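Local coordinates for DUF1904 domain-containing protein (Sebaldella termitidis, PDB 4M1A) that is of unknown function but forms a trimer and belongs to the DUF1904 family, in the same clan as the MIF tautomerase-like proteins, at residues L61-D66 with N99-D104. Sequence-based numbering, arbitrary orientation.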
loop_
_atom_site.group_PDB
_atom_site.type_symbol
_atom_site.label_atom_id
_atom_site.label_comp_id
_atom_site.label_asym_id
_atom_site.label_seq_id
_atom_site.Cartn_x
_atom_site.Cartn_y
_atom_site.Cartn_z
ATOM N N LEU A 61 2.142 4.092 9.036
ATOM C CA LEU A 61 0.703 4.444 9.108
ATOM C C LEU A 61 0.345 4.704 10.536
ATOM O O LEU A 61 0.426 3.809 11.398
ATOM C CB LEU A 61 -0.167 3.307 8.534
ATOM C CG LEU A 61 -0.139 3.036 7.044
ATOM C CD1 LEU A 61 1.180 2.445 6.590
ATOM C CD2 LEU A 61 -1.294 2.085 6.669
ATOM N N TRP A 62 -0.078 5.951 10.846
ATOM C CA TRP A 62 -0.370 6.301 12.219
ATOM C C TRP A 62 -1.331 7.475 12.316
ATOM O O TRP A 62 -1.585 8.174 11.296
ATOM C CB TRP A 62 0.909 6.637 12.988
ATOM C CG TRP A 62 1.671 7.863 12.574
ATOM C CD1 TRP A 62 1.432 8.728 11.545
ATOM C CD2 TRP A 62 2.752 8.409 13.306
ATOM N NE1 TRP A 62 2.352 9.780 11.592
ATOM C CE2 TRP A 62 3.178 9.570 12.655
ATOM C CE3 TRP A 62 3.457 7.951 14.450
ATOM C CZ2 TRP A 62 4.272 10.350 13.136
ATOM C CZ3 TRP A 62 4.487 8.735 14.931
ATOM C CH2 TRP A 62 4.904 9.884 14.258
ATOM N N PHE A 63 -1.840 7.679 13.522
ATOM C CA PHE A 63 -2.508 8.948 13.878
ATOM C C PHE A 63 -1.367 9.986 14.018
ATOM O O PHE A 63 -0.429 9.799 14.777
ATOM C CB PHE A 63 -3.416 8.814 15.113
ATOM C CG PHE A 63 -4.531 7.813 14.911
ATOM C CD1 PHE A 63 -5.465 8.019 13.948
ATOM C CD2 PHE A 63 -4.623 6.672 15.670
ATOM C CE1 PHE A 63 -6.465 7.070 13.726
ATOM C CE2 PHE A 63 -5.642 5.750 15.478
ATOM C CZ PHE A 63 -6.544 5.933 14.479
ATOM N N ASP A 64 -1.456 11.046 13.245
ATOM C CA ASP A 64 -0.302 11.901 13.070
ATOM C C ASP A 64 0.080 12.547 14.369
ATOM O O ASP A 64 -0.759 12.792 15.217
ATOM C CB ASP A 64 -0.551 13.007 12.059
ATOM C CG ASP A 64 0.751 13.686 11.578
ATOM O OD1 ASP A 64 1.885 13.067 11.593
ATOM O OD2 ASP A 64 0.584 14.842 11.148
ATOM N N ARG A 65 1.365 12.764 14.504
ATOM C CA ARG A 65 1.946 13.428 15.649
ATOM C C ARG A 65 2.782 14.542 15.089
ATOM O O ARG A 65 2.910 14.689 13.875
ATOM C CB ARG A 65 2.793 12.447 16.420
ATOM C CG ARG A 65 2.002 11.661 17.434
ATOM C CD ARG A 65 2.442 10.251 17.377
ATOM N NE ARG A 65 1.760 9.413 18.355
ATOM C CZ ARG A 65 0.997 8.355 18.090
ATOM N NH1 ARG A 65 0.680 7.990 16.850
ATOM N NH2 ARG A 65 0.496 7.682 19.107
ATOM N N ASP A 66 3.383 15.314 15.936
ATOM C CA ASP A 66 4.043 16.446 15.427
ATOM C C ASP A 66 5.304 16.010 14.790
ATOM O O ASP A 66 5.676 14.787 14.872
ATOM C CB ASP A 66 4.259 17.530 16.489
ATOM C CG ASP A 66 4.892 17.025 17.791
ATOM O OD1 ASP A 66 5.750 16.103 17.814
ATOM O OD2 ASP A 66 4.496 17.613 18.810
ATOM N N ASN A 99 -12.111 8.369 12.091
ATOM C CA ASN A 99 -13.394 7.828 11.729
ATOM C C ASN A 99 -13.307 6.897 10.520
ATOM O O ASN A 99 -14.312 6.360 10.088
ATOM C CB ASN A 99 -14.479 8.920 11.582
ATOM C CG ASN A 99 -14.397 9.696 10.306
ATOM O OD1 ASN A 99 -13.468 9.591 9.482
ATOM N ND2 ASN A 99 -15.386 10.570 10.148
HETATM N N MSE A 100 -12.093 6.643 10.007
HETATM C CA MSE A 100 -11.971 5.686 8.921
HETATM C C MSE A 100 -11.163 4.489 9.313
HETATM O O MSE A 100 -10.787 3.693 8.441
HETATM C CB MSE A 100 -11.470 6.459 7.740
HETATM C CG MSE A 100 -12.757 7.121 7.080
HETATM SE SE MSE A 100 -11.992 8.001 5.625
HETATM C CE MSE A 100 -13.227 9.604 5.550
ATOM N N TYR A 101 -10.909 4.327 10.594
ATOM C CA TYR A 101 -10.099 3.305 11.131
ATOM C C TYR A 101 -10.841 2.506 12.200
ATOM O O TYR A 101 -11.362 3.071 13.161
ATOM C CB TYR A 101 -8.805 3.911 11.748
ATOM C CG TYR A 101 -7.800 2.947 12.285
ATOM C CD1 TYR A 101 -7.861 2.467 13.596
ATOM C CD2 TYR A 101 -6.767 2.502 11.496
ATOM C CE1 TYR A 101 -6.940 1.550 14.089
ATOM C CE2 TYR A 101 -5.808 1.653 11.994
ATOM C CZ TYR A 101 -5.870 1.168 13.270
ATOM O OH TYR A 101 -4.924 0.293 13.776
ATOM N N TYR A 102 -10.917 1.201 12.009
ATOM C CA TYR A 102 -11.649 0.286 12.909
ATOM C C TYR A 102 -10.793 -0.782 13.462
ATOM O O TYR A 102 -9.985 -1.349 12.724
ATOM C CB TYR A 102 -12.855 -0.340 12.162
ATOM C CG TYR A 102 -13.843 0.644 11.652
ATOM C CD1 TYR A 102 -13.617 1.399 10.494
ATOM C CD2 TYR A 102 -15.108 0.748 12.244
ATOM C CE1 TYR A 102 -14.524 2.274 10.019
ATOM C CE2 TYR A 102 -16.035 1.638 11.747
ATOM C CZ TYR A 102 -15.735 2.392 10.650
ATOM O OH TYR A 102 -16.644 3.245 10.101
ATOM N N GLU A 103 -10.956 -1.117 14.755
ATOM C CA GLU A 103 -10.307 -2.241 15.357
ATOM C C GLU A 103 -11.380 -3.033 16.009
ATOM O O GLU A 103 -12.174 -2.511 16.832
ATOM C CB GLU A 103 -9.240 -1.855 16.350
ATOM C CG GLU A 103 -8.356 -3.008 16.800
ATOM C CD GLU A 103 -7.257 -2.543 17.774
ATOM O OE1 GLU A 103 -6.539 -1.606 17.436
ATOM O OE2 GLU A 103 -7.167 -3.099 18.874
ATOM N N ASP A 104 -11.440 -4.286 15.596
ATOM C CA ASP A 104 -12.534 -5.169 15.975
ATOM C C ASP A 104 -13.925 -4.531 15.872
ATOM O O ASP A 104 -14.742 -4.697 16.749
ATOM C CB ASP A 104 -12.260 -5.739 17.375
ATOM C CG ASP A 104 -11.180 -6.800 17.347
ATOM O OD1 ASP A 104 -10.903 -7.347 16.269
ATOM O OD2 ASP A 104 -10.558 -7.068 18.390
#
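Beside the ring contact of F63 with Y101, two groups grip D64 OD1. R70 of helix 67-82 makes a salt bridge to it. The indole W62 NE1 adds a weak hydrogen bond, 3.3 Å to D64 OD1 and bent to 125°. Together they tie D64 to helix 67-82 and to the W62 indole. D66 then takes the N-cap position of helix 67-82, with OD1 accepting from the backbone N of A69.

The contact itself is apolar. F63 and Y101 form a T-shaped pair, the edge of F63 toward the face of Y101. The ring centroids lie 5.3 Å apart and the planes are inclined at 75°. F63 CZ leads. It comes in obliquely at the root of the tyrosine ring, 3.8 Å from Y101 CD1 and 3.9 Å from Y101 CG. The backbones stay well apart, with F63 CA 9.8 Å from Y101 CA. F63 spans much of that gap with its CG anti to its own carbonyl carbon. On Y101, CG is anti to the backbone N (chi1 -176°), which sets the ring against F63 CZ. M1 and E98 also pack against F63. The phenol end of Y101 lies beyond the touching atoms, where its OH is hydrogen-bonded to H3 NE2.

Y101 belongs to a short hairpin, strand 101-103 with strand 106-107. Residues 101-103 also pair antiparallel with a strand of the second subunit, and Y101 packs on V92 of that subunit. Such sheet extension across the interface is consistent with the trimers of the MIF clan. With no polar bond between the segments, the ring pair joins residues 61-66 to the hairpin that pairs with the second subunit by van der Waals and weak ring electrostatics, while the bond from Y101 OH to H3 holds the phenol end in place.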